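Local coordinates for protein putative Glycerophosphoryl diester phosphodiesterase (Silicibacter pomeroyi, PDB 3L12) that belongs to the glycerophosphoryl diester phosphodiesterase family, adopts a TIM-barrel-type fold and holds a magnesium ion, at residues F51-T56 with P127-L132; L148-D153 with A168-D173; V60-H65 with M92-I97; F40-A43 with A48-F51. One frame throughout, in Å; residues are numbered along the deposited sequence. Where two conformers were deposited one is given.

Interaction 1 (F51-T56 with P127-L132). With MG (magnesium ion), chain C.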
loop_
_atom_site.group_PDB
_atom_site.type_symbol
_atom_site.label_atom_id
_atom_site.label_comp_id
_atom_site.label_asym_id
_atom_site.label_seq_id
_atom_site.Cartn_x
_atom_site.Cartn_y
_atom_site.Cartn_z
ATOM N N PHE A 51 11.294 7.674 10.474
ATOM C CA PHE A 51 12.271 7.473 9.442
ATOM C C PHE A 51 13.658 7.778 10.031
ATOM O O PHE A 51 13.749 8.323 11.129
ATOM C CB PHE A 51 11.954 8.355 8.252
ATOM C CG PHE A 51 11.892 9.805 8.603
ATOM C CD1 PHE A 51 10.722 10.363 9.044
ATOM C CD2 PHE A 51 13.033 10.625 8.508
ATOM C CE1 PHE A 51 10.649 11.726 9.358
ATOM C CE2 PHE A 51 12.970 11.985 8.832
ATOM C CZ PHE A 51 11.749 12.523 9.245
ATOM N N ASP A 52 14.695 7.470 9.261
ATOM C CA ASP A 52 16.070 7.501 9.768
ATOM C C ASP A 52 16.876 8.466 8.954
ATOM O O ASP A 52 16.648 8.549 7.710
ATOM C CB ASP A 52 16.680 6.123 9.678
ATOM C CG ASP A 52 15.749 5.057 10.221
ATOM O OD1 ASP A 52 15.645 4.955 11.489
ATOM O OD2 ASP A 52 15.134 4.338 9.382
ATOM N N VAL A 53 17.828 9.133 9.610
ATOM C CA VAL A 53 18.689 10.074 8.915
ATOM C C VAL A 53 20.145 9.768 9.231
ATOM O O VAL A 53 20.501 9.537 10.372
ATOM C CB VAL A 53 18.356 11.528 9.271
ATOM C CG1 VAL A 53 19.302 12.544 8.554
ATOM C CG2 VAL A 53 16.870 11.816 8.939
ATOM N N VAL A 54 20.942 9.724 8.161
ATOM C CA VAL A 54 22.370 9.444 8.198
ATOM C C VAL A 54 23.101 10.496 7.327
ATOM O O VAL A 54 22.541 11.008 6.322
ATOM C CB VAL A 54 22.567 7.985 7.645
ATOM C CG1 VAL A 54 24.018 7.672 7.460
ATOM C CG2 VAL A 54 21.814 6.935 8.534
HETATM N N MSE A 55 24.345 10.859 7.690
HETATM C CA MSE A 55 25.128 11.808 6.925
HETATM C C MSE A 55 26.005 11.181 5.813
HETATM O O MSE A 55 26.670 10.188 6.069
HETATM C CB MSE A 55 26.080 12.560 7.844
HETATM C CG MSE A 55 25.447 13.356 8.984
HETATM SE SE MSE A 55 24.241 14.719 8.300
HETATM C CE MSE A 55 25.213 15.708 7.428
ATOM N N THR A 56 26.006 11.803 4.644
ATOM C CA THR A 56 26.928 11.412 3.575
ATOM C C THR A 56 28.304 12.061 3.813
ATOM O O THR A 56 28.497 12.919 4.688
ATOM C CB THR A 56 26.410 11.879 2.215
ATOM O OG1 THR A 56 26.414 13.303 2.183
ATOM C CG2 THR A 56 24.965 11.332 1.932
ATOM N N PRO A 127 16.316 9.317 -0.699
ATOM C CA PRO A 127 16.028 10.746 -0.757
ATOM C C PRO A 127 16.801 11.549 0.288
ATOM O O PRO A 127 17.228 11.018 1.319
ATOM C CB PRO A 127 14.528 10.797 -0.425
ATOM C CG PRO A 127 14.273 9.580 0.416
ATOM C CD PRO A 127 15.245 8.526 -0.050
ATOM N N ARG A 128 17.012 12.822 -0.020
ATOM C CA ARG A 128 17.552 13.767 0.942
ATOM C C ARG A 128 16.510 14.011 2.030
ATOM O O ARG A 128 15.310 13.962 1.770
ATOM C CB ARG A 128 17.837 15.106 0.254
ATOM C CG ARG A 128 18.950 15.094 -0.771
ATOM C CD ARG A 128 19.317 16.512 -1.232
ATOM N NE ARG A 128 18.335 17.092 -2.159
ATOM C CZ ARG A 128 17.402 18.009 -1.866
ATOM N NH1 ARG A 128 17.248 18.543 -0.645
ATOM N NH2 ARG A 128 16.594 18.406 -2.848
ATOM N N LEU A 129 16.949 14.308 3.243
ATOM C CA LEU A 129 16.003 14.684 4.310
ATOM C C LEU A 129 15.153 15.868 3.866
ATOM O O LEU A 129 13.945 15.873 4.084
ATOM C CB LEU A 129 16.757 15.040 5.581
ATOM C CG LEU A 129 15.878 15.644 6.656
ATOM C CD1 LEU A 129 14.766 14.688 7.073
ATOM C CD2 LEU A 129 16.763 16.042 7.787
ATOM N N GLY A 130 15.792 16.828 3.198
ATOM C CA GLY A 130 15.101 18.025 2.692
ATOM C C GLY A 130 13.942 17.691 1.780
ATOM O O GLY A 130 12.894 18.333 1.830
ATOM N N GLU A 131 14.129 16.665 0.953
ATOM C CA GLU A 131 13.083 16.218 0.042
ATOM C C GLU A 131 11.909 15.643 0.775
ATOM O O GLU A 131 10.776 15.859 0.391
ATOM C CB GLU A 131 13.626 15.192 -0.962
ATOM C CG GLU A 131 14.583 15.827 -1.929
ATOM C CD GLU A 131 15.373 14.869 -2.782
ATOM O OE1 GLU A 131 15.640 13.714 -2.393
ATOM O OE2 GLU A 131 15.795 15.317 -3.890
ATOM N N LEU A 132 12.171 14.851 1.799
ATOM C CA LEU A 132 11.099 14.324 2.598
ATOM C C LEU A 132 10.375 15.456 3.322
ATOM O O LEU A 132 9.148 15.470 3.404
ATOM C CB LEU A 132 11.628 13.276 3.567
ATOM C CG LEU A 132 10.581 12.801 4.560
ATOM C CD1 LEU A 132 9.331 12.125 3.860
ATOM C CD2 LEU A 132 11.232 11.871 5.531
HETATM MG MG MG C . 14.444 3.793 12.713
HETATM O O HOH W 1 13.476 3.127 10.999
HETATM O O HOH W 2 15.823 2.176 12.522
#

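Interaction 2 (L148-D153 with A168-D173). With MG (magnesium ion), chain C.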
loop_
_atom_site.group_PDB
_atom_site.type_symbol
_atom_site.label_atom_id
_atom_site.label_comp_id
_atom_site.label_asym_id
_atom_site.label_seq_id
_atom_site.Cartn_x
_atom_site.Cartn_y
_atom_site.Cartn_z
ATOM N N LEU A 148 11.929 11.528 13.938
ATOM C CA LEU A 148 13.141 11.604 13.124
ATOM C C LEU A 148 14.274 10.928 13.871
ATOM O O LEU A 148 14.818 11.435 14.871
ATOM C CB LEU A 148 13.405 13.072 12.804
ATOM C CG LEU A 148 14.505 13.413 11.829
ATOM C CD1 LEU A 148 14.314 14.866 11.423
ATOM C CD2 LEU A 148 15.938 13.129 12.359
ATOM N N GLU A 149 14.604 9.727 13.407
ATOM C CA GLU A 149 15.646 8.918 14.073
ATOM C C GLU A 149 17.021 9.358 13.551
ATOM O O GLU A 149 17.361 9.115 12.378
ATOM C CB GLU A 149 15.459 7.415 13.891
ATOM C CG GLU A 149 16.397 6.648 14.818
ATOM C CD GLU A 149 16.411 5.143 14.694
ATOM O OE1 GLU A 149 15.445 4.537 14.228
ATOM O OE2 GLU A 149 17.444 4.549 15.168
ATOM N N LEU A 150 17.806 9.986 14.418
ATOM C CA LEU A 150 19.188 10.302 14.089
ATOM C C LEU A 150 20.018 9.031 14.290
ATOM O O LEU A 150 20.049 8.506 15.410
ATOM C CB LEU A 150 19.705 11.400 14.985
ATOM C CG LEU A 150 19.104 12.802 14.732
ATOM C CD1 LEU A 150 17.912 12.969 15.634
ATOM C CD2 LEU A 150 20.102 13.914 14.958
ATOM N N LYS A 151 20.643 8.553 13.207
ATOM C CA LYS A 151 21.441 7.299 13.172
ATOM C C LYS A 151 22.887 7.732 13.027
ATOM O O LYS A 151 23.369 8.113 11.945
ATOM C CB LYS A 151 20.986 6.368 12.038
ATOM C CG LYS A 151 21.609 4.958 12.035
ATOM C CD LYS A 151 20.960 4.136 13.152
ATOM C CE LYS A 151 21.119 2.630 13.001
ATOM N NZ LYS A 151 22.355 2.194 13.706
ATOM N N SER A 152 23.573 7.748 14.155
ATOM C CA SER A 152 24.992 8.091 14.165
ATOM C C SER A 152 25.831 6.881 13.683
ATOM O O SER A 152 25.407 5.716 13.792
ATOM C CB SER A 152 25.393 8.484 15.569
ATOM O OG SER A 152 24.900 7.502 16.444
ATOM N N ASP A 153 27.010 7.181 13.171
ATOM C CA ASP A 153 27.951 6.181 12.667
ATOM C C ASP A 153 28.974 6.070 13.764
ATOM O O ASP A 153 29.576 7.089 14.143
ATOM C CB ASP A 153 28.608 6.671 11.388
ATOM C CG ASP A 153 29.604 5.658 10.789
ATOM O OD1 ASP A 153 30.131 4.784 11.540
ATOM O OD2 ASP A 153 29.847 5.764 9.543
ATOM N N ALA A 168 23.327 19.822 13.661
ATOM C CA ALA A 168 23.089 21.141 13.065
ATOM C C ALA A 168 22.533 21.048 11.634
ATOM O O ALA A 168 21.683 21.876 11.220
ATOM C CB ALA A 168 24.377 21.984 13.096
ATOM N N ALA A 169 23.048 20.078 10.886
ATOM C CA ALA A 169 22.625 19.848 9.524
ATOM C C ALA A 169 21.160 19.369 9.455
ATOM O O ALA A 169 20.400 19.845 8.639
ATOM C CB ALA A 169 23.607 18.846 8.838
ATOM N N VAL A 170 20.805 18.430 10.320
ATOM C CA VAL A 170 19.431 17.964 10.423
ATOM C C VAL A 170 18.522 19.136 10.794
ATOM O O VAL A 170 17.479 19.382 10.177
ATOM C CB VAL A 170 19.339 16.800 11.422
ATOM C CG1 VAL A 170 17.899 16.485 11.777
ATOM C CG2 VAL A 170 20.052 15.579 10.840
ATOM N N LEU A 171 18.930 19.934 11.770
ATOM C CA LEU A 171 18.095 21.091 12.196
ATOM C C LEU A 171 17.922 22.150 11.110
ATOM O O LEU A 171 16.848 22.734 10.987
ATOM C CB LEU A 171 18.658 21.726 13.459
ATOM C CG LEU A 171 18.467 20.844 14.697
ATOM C CD1 LEU A 171 19.256 21.396 15.900
ATOM C CD2 LEU A 171 16.972 20.678 15.050
ATOM N N ALA A 172 18.974 22.399 10.341
ATOM C CA ALA A 172 18.920 23.357 9.238
ATOM C C ALA A 172 17.827 22.945 8.262
ATOM O O ALA A 172 17.048 23.807 7.781
ATOM C CB ALA A 172 20.276 23.471 8.523
ATOM N N ASP A 173 17.742 21.648 7.987
ATOM C CA ASP A 173 16.663 21.143 7.109
ATOM C C ASP A 173 15.295 21.320 7.727
ATOM O O ASP A 173 14.356 21.813 7.069
ATOM C CB ASP A 173 16.854 19.666 6.772
ATOM C CG ASP A 173 17.877 19.418 5.682
ATOM O OD1 ASP A 173 18.273 20.345 4.950
ATOM O OD2 ASP A 173 18.318 18.252 5.588
HETATM MG MG MG C . 14.444 3.793 12.713
HETATM O O HOH W 2 15.823 2.176 12.522
HETATM O O HOH W 1 13.476 3.127 10.999
#

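Interaction 3 (V60-H65 with M92-I97)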
loop_
_atom_site.group_PDB
_atom_site.type_symbol
_atom_site.label_atom_id
_atom_site.label_comp_id
_atom_site.label_asym_id
_atom_site.label_seq_id
_atom_site.Cartn_x
_atom_site.Cartn_y
_atom_site.Cartn_z
ATOM N N VAL A 60 25.444 15.714 3.548
ATOM C CA VAL A 60 24.009 15.738 3.202
ATOM C C VAL A 60 23.246 14.769 4.125
ATOM O O VAL A 60 23.571 13.581 4.174
ATOM C CB VAL A 60 23.723 15.396 1.705
ATOM C CG1 VAL A 60 22.225 15.523 1.366
ATOM C CG2 VAL A 60 24.510 16.289 0.766
ATOM N N PRO A 61 22.255 15.266 4.887
ATOM C CA PRO A 61 21.400 14.336 5.636
ATOM C C PRO A 61 20.486 13.592 4.655
ATOM O O PRO A 61 19.750 14.226 3.876
ATOM C CB PRO A 61 20.573 15.245 6.555
ATOM C CG PRO A 61 21.239 16.569 6.485
ATOM C CD PRO A 61 21.928 16.668 5.173
ATOM N N VAL A 62 20.564 12.272 4.665
ATOM C CA VAL A 62 19.776 11.422 3.753
ATOM C C VAL A 62 18.950 10.446 4.575
ATOM O O VAL A 62 19.273 10.131 5.734
ATOM C CB VAL A 62 20.644 10.680 2.703
ATOM C CG1 VAL A 62 21.318 11.705 1.764
ATOM C CG2 VAL A 62 21.644 9.766 3.365
ATOM N N VAL A 63 17.879 9.958 3.932
ATOM C CA VAL A 63 16.922 9.100 4.583
ATOM C C VAL A 63 17.184 7.628 4.232
ATOM O O VAL A 63 16.802 7.171 3.148
ATOM C CB VAL A 63 15.496 9.514 4.224
ATOM C CG1 VAL A 63 14.493 8.675 5.030
ATOM C CG2 VAL A 63 15.274 11.025 4.497
ATOM N N THR A 64 17.872 6.936 5.143
ATOM C CA THR A 64 18.220 5.509 4.993
ATOM C C THR A 64 18.435 4.988 6.407
ATOM O O THR A 64 18.881 5.741 7.273
ATOM C CB THR A 64 19.392 5.272 4.027
ATOM O OG1 THR A 64 19.550 3.863 3.840
ATOM C CG2 THR A 64 20.651 5.846 4.516
ATOM N N HIS A 65 18.182 3.700 6.612
ATOM C CA HIS A 65 18.084 3.156 7.956
ATOM C C HIS A 65 19.366 2.904 8.673
ATOM O O HIS A 65 19.358 2.851 9.903
ATOM C CB HIS A 65 17.255 1.849 7.971
ATOM C CG HIS A 65 18.049 0.608 7.658
ATOM N ND1 HIS A 65 18.432 0.263 6.381
ATOM C CD2 HIS A 65 18.537 -0.356 8.468
ATOM C CE1 HIS A 65 19.140 -0.854 6.423
ATOM N NE2 HIS A 65 19.175 -1.275 7.669
HETATM N N MSE A 92 30.713 7.992 1.188
HETATM C CA MSE A 92 30.125 8.184 -0.141
HETATM C C MSE A 92 29.516 9.559 -0.272
HETATM O O MSE A 92 28.901 10.081 0.680
HETATM C CB MSE A 92 28.991 7.170 -0.385
HETATM C CG MSE A 92 29.417 5.776 -0.200
HETATM SE SE MSE A 92 27.933 4.513 -0.393
HETATM C CE MSE A 92 27.647 4.801 -2.248
ATOM N N THR A 93 29.635 10.144 -1.450
ATOM C CA THR A 93 28.962 11.391 -1.731
ATOM C C THR A 93 27.501 11.094 -1.975
ATOM O O THR A 93 27.111 9.958 -2.308
ATOM C CB THR A 93 29.519 12.116 -2.950
ATOM O OG1 THR A 93 29.252 11.362 -4.137
ATOM C CG2 THR A 93 31.054 12.393 -2.798
ATOM N N TYR A 94 26.648 12.114 -1.826
ATOM C CA TYR A 94 25.253 11.919 -2.106
ATOM C C TYR A 94 25.067 11.494 -3.582
ATOM O O TYR A 94 24.249 10.617 -3.868
ATOM C CB TYR A 94 24.390 13.159 -1.805
ATOM C CG TYR A 94 22.950 12.866 -2.143
ATOM C CD1 TYR A 94 22.271 11.833 -1.529
ATOM C CD2 TYR A 94 22.272 13.583 -3.116
ATOM C CE1 TYR A 94 20.953 11.490 -1.867
ATOM C CE2 TYR A 94 20.950 13.253 -3.435
ATOM C CZ TYR A 94 20.311 12.185 -2.812
ATOM O OH TYR A 94 19.002 11.876 -3.117
ATOM N N ALA A 95 25.850 12.057 -4.499
ATOM C CA ALA A 95 25.730 11.655 -5.927
ATOM C C ALA A 95 26.008 10.154 -6.146
ATOM O O ALA A 95 25.309 9.496 -6.904
ATOM C CB ALA A 95 26.627 12.486 -6.812
ATOM N N GLU A 96 26.998 9.629 -5.452
ATOM C CA GLU A 96 27.321 8.205 -5.532
ATOM C C GLU A 96 26.188 7.362 -4.985
ATOM O O GLU A 96 25.903 6.267 -5.505
ATOM C CB GLU A 96 28.624 7.929 -4.796
ATOM C CG GLU A 96 29.780 8.563 -5.529
ATOM C CD GLU A 96 31.017 8.851 -4.667
ATOM O OE1 GLU A 96 31.028 8.510 -3.463
ATOM O OE2 GLU A 96 32.010 9.423 -5.245
ATOM N N ILE A 97 25.559 7.810 -3.896
ATOM C CA ILE A 97 24.449 7.090 -3.306
ATOM C C ILE A 97 23.254 7.105 -4.231
ATOM O O ILE A 97 22.536 6.114 -4.394
ATOM C CB ILE A 97 24.047 7.659 -1.929
ATOM C CG1 ILE A 97 25.153 7.303 -0.912
ATOM C CG2 ILE A 97 22.672 7.109 -1.521
ATOM C CD1 ILE A 97 25.051 8.120 0.388
#

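Interaction 4 (F40-A43 with A48-F51). With MG (magnesium ion), chain C.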
loop_
_atom_site.group_PDB
_atom_site.type_symbol
_atom_site.label_atom_id
_atom_site.label_comp_id
_atom_site.label_asym_id
_atom_site.label_seq_id
_atom_site.Cartn_x
_atom_site.Cartn_y
_atom_site.Cartn_z
ATOM N N PHE A 40 2.414 6.961 0.124
ATOM C CA PHE A 40 1.448 5.900 0.311
ATOM C C PHE A 40 0.935 5.901 1.791
ATOM O O PHE A 40 -0.282 5.829 2.061
ATOM C CB PHE A 40 2.047 4.509 0.046
ATOM C CG PHE A 40 1.258 3.416 0.752
ATOM C CD1 PHE A 40 -0.026 3.129 0.297
ATOM C CD2 PHE A 40 1.720 2.787 1.922
ATOM C CE1 PHE A 40 -0.825 2.189 0.940
ATOM C CE2 PHE A 40 0.912 1.868 2.558
ATOM C CZ PHE A 40 -0.356 1.574 2.061
ATOM N N THR A 41 1.873 6.006 2.723
ATOM C CA THR A 41 1.571 5.947 4.164
ATOM C C THR A 41 0.592 7.014 4.525
ATOM O O THR A 41 -0.418 6.752 5.252
ATOM C CB THR A 41 2.869 6.017 4.998
ATOM O OG1 THR A 41 3.690 4.894 4.623
ATOM C CG2 THR A 41 2.605 5.898 6.501
ATOM N N LEU A 42 0.819 8.220 4.013
ATOM C CA LEU A 42 -0.105 9.313 4.281
ATOM C C LEU A 42 -1.479 9.142 3.603
ATOM O O LEU A 42 -2.529 9.527 4.170
ATOM C CB LEU A 42 0.507 10.649 3.903
ATOM C CG LEU A 42 1.803 10.942 4.644
ATOM C CD1 LEU A 42 2.401 12.217 4.064
ATOM C CD2 LEU A 42 1.572 11.139 6.129
ATOM N N ALA A 43 -1.490 8.547 2.432
ATOM C CA ALA A 43 -2.726 8.231 1.731
ATOM C C ALA A 43 -3.502 7.108 2.411
ATOM O O ALA A 43 -4.716 6.988 2.261
ATOM C CB ALA A 43 -2.461 7.872 0.245
ATOM N N ALA A 48 1.460 9.945 11.447
ATOM C CA ALA A 48 2.790 10.038 12.009
ATOM C C ALA A 48 3.720 9.055 11.326
ATOM O O ALA A 48 3.333 7.935 11.009
ATOM C CB ALA A 48 2.734 9.756 13.463
ATOM N N LEU A 49 4.947 9.496 11.085
ATOM C CA LEU A 49 5.927 8.735 10.367
ATOM C C LEU A 49 7.187 8.641 11.162
ATOM O O LEU A 49 7.590 9.615 11.791
ATOM C CB LEU A 49 6.316 9.466 9.063
ATOM C CG LEU A 49 5.241 9.810 8.030
ATOM C CD1 LEU A 49 5.812 10.579 6.879
ATOM C CD2 LEU A 49 4.559 8.502 7.542
ATOM N N GLU A 50 7.842 7.495 11.095
ATOM C CA GLU A 50 9.174 7.357 11.594
ATOM C C GLU A 50 10.111 7.104 10.415
ATOM O O GLU A 50 9.760 6.388 9.458
ATOM C CB GLU A 50 9.254 6.233 12.570
ATOM C CG GLU A 50 10.593 6.043 13.283
ATOM C CD GLU A 50 11.640 5.197 12.567
ATOM O OE1 GLU A 50 11.372 4.642 11.502
ATOM O OE2 GLU A 50 12.789 5.040 13.103
ATOM N N PHE A 51 11.294 7.674 10.474
ATOM C CA PHE A 51 12.271 7.473 9.442
ATOM C C PHE A 51 13.658 7.778 10.031
ATOM O O PHE A 51 13.749 8.323 11.129
ATOM C CB PHE A 51 11.954 8.355 8.252
ATOM C CG PHE A 51 11.892 9.805 8.603
ATOM C CD1 PHE A 51 10.722 10.363 9.044
ATOM C CD2 PHE A 51 13.033 10.625 8.508
ATOM C CE1 PHE A 51 10.649 11.726 9.358
ATOM C CE2 PHE A 51 12.970 11.985 8.832
ATOM C CZ PHE A 51 11.749 12.523 9.245
HETATM MG MG MG C . 14.444 3.793 12.713
HETATM O O HOH W 1 13.476 3.127 10.999
HETATM O O HOH W 2 15.823 2.176 12.522
#

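Interaction 1 (F51-T56 with P127-L132)
The ring of F51 and the branched ends of L129 and L132 make the dense part of this contact. L132 points its CD2 methyl at the middle of the F51 ring, 3.5 Å from the ring centroid and 4° off the ring normal, a CH-pi contact over one face. The two side chains come from opposite directions. L129 arrives about at a right angle to F51, and its CD1 lies 3.7 Å from F51 CE2, at an oblique angle to the ring. The same methyl touches V53 CG2 more loosely, at 4.0 Å. With chi1 of 57°, F51 CG sits between its backbone N and carbonyl carbon, which swings the ring over to the helix. Strand 48-55 is one of the parallel strands of the TIM-type barrel, and helix 129-137 covers its outer side here; D52, between F51 and V53, points the other way and binds the magnesium ion through OD1 at 2.1 Å. On the more open side of the helix start, R128 and E131 are partly exposed and bind each other instead of the strand: R128, the N-cap residue, gives its backbone N to E131 OE1 at 2.9 Å, and R128 NH2 forms a salt bridge with E131 OE2 at 3.4 Å.

Interaction 2 (L148-D153 with A168-D173)
V170 meets L148 and L150 in a small apolar contact, and of the three V170 has the most surface buried by it. Its CG1 methyl, anti to the backbone N (chi1 168°), faces the forked end of L148 and lies 3.9 Å from both L148 CD1 and L148 CD2. The two side chains reach toward each other tip to tip, so a single methyl sits against both branches of the leucine. The other methyl, CG2, serves the second leucine less closely: it is 4.4 Å from L150 CD2. V170 thus spans two residues that point to the same side of the strand, and no hydrogen bond crosses between the segments. M185 of the neighbouring strand 183-187 touches both L150 and V170, while L148 also packs on F51 and V53 of strand 48-55. Between the two leucines, E149 points to the other side. Its chain is extended, with CG anti to the backbone N, and OE1 binds the magnesium ion at 2.0 Å; E50 and D52 are the other protein ligands of the metal. The strand therefore has an apolar side under helix 160-176 and a metal-binding side within the barrel. Strand 145-150, helix 160-176 and strand 183-187 form a beta-alpha-beta unit, the repeating element of a TIM-type barrel.

Interaction 3 (V60-H65 with M92-I97)
A short helix, 94-98, opened by a capping box, leans with its first residue on the antiparallel strand 61-63. In the box the N-cap residue T93 accepts E96 N at T93 OG1, 3.1 Å away, and T93 N returns a bond of 2.9 Å to E96 OE1, which it meets from well above the carboxylate plane. Y94 carries the packing. Its CG is anti to the backbone N (chi1 179°), which carries the ring out to the strand. V62 CG1 approaches the ring obliquely, 3.4 Å from Y94 CD1 and 3.7 Å from Y94 CE1. Nearer the backbone, V60 CG2 rests 4.1 Å from Y94 CB. The far end of the ring is fixed separately, by a hydrogen bond from the Y94 hydroxyl to the backbone O of V126. Strand 61-63 itself runs antiparallel to strand 48-55, with V62 and V54 joined by backbone bonds, and P61 packs on helices 129-137 and 160-176. Helix 94-98 lies on the other side of this strand, where Y94 also touches E131 of helix 129-137.

Interaction 4 (F40-A43 with A48-F51)
L49 CD2 is the atom on which both helix residues converge. T41 CG2 is 3.4 Å from it, tighter than usual van der Waals contact for two carbons, and T41 CB follows at 3.9 Å from the same methyl. The two side chains slide past each other in opposite directions, so the threonine methyl lies alongside the leucine end. L42 adds a looser touch from the next position of the helix, its CD2 lying 4.2 Å from L49 CD2. The T41 torsion sorts the polar and apolar branches: CG2 is anti to the backbone N and turns to the strand, while OG1 lies beside that N and is hydrogen-bonded to the backbone O of G37, one turn earlier. F38 of the same helix also packs on L49. One residue further on, E50 points to the other side of the strand. A bend at chi2 (-86°) brings its carboxylate to the magnesium ion: E50 OE2 binds the metal at 2.1 Å, and E50 OE1 accepts a hydrogen bond of 2.6 Å from water 1, itself a metal ligand. One carboxylate thus grips the ion both directly and through its water. F40 does not reach the strand; its ring meets F40 of the second subunit, the two ring planes at about 55°. Helix 35-43 is the helix of the beta-alpha-beta crossover from strand 19-23 to strand 48-55, and strand 48-55 runs parallel between strands 19-23 and 145-150.

Interactions 1, 2 and 4 are buried contacts between barrel strands and the helices outside them, whereas interaction 3 is only partly buried and farther from the chain centre. Interactions 1 and 4 both use strand 48-55, through F51 and V53 in one and L49 in the other. Interaction 2, on the adjacent strand 145-150, joins interaction 1 by a probable backbone hydrogen bond, V53 N to E149 O (2.8 Å). Interactions 1, 2 and 4 each pair apolar packing on one side of a strand with a carboxylate on the other, and these carboxylates share one magnesium ion. Interaction 3 has no metal ligand; a probable hydrogen bond, L129 N to P61 O (2.9 Å), ties it to interaction 1.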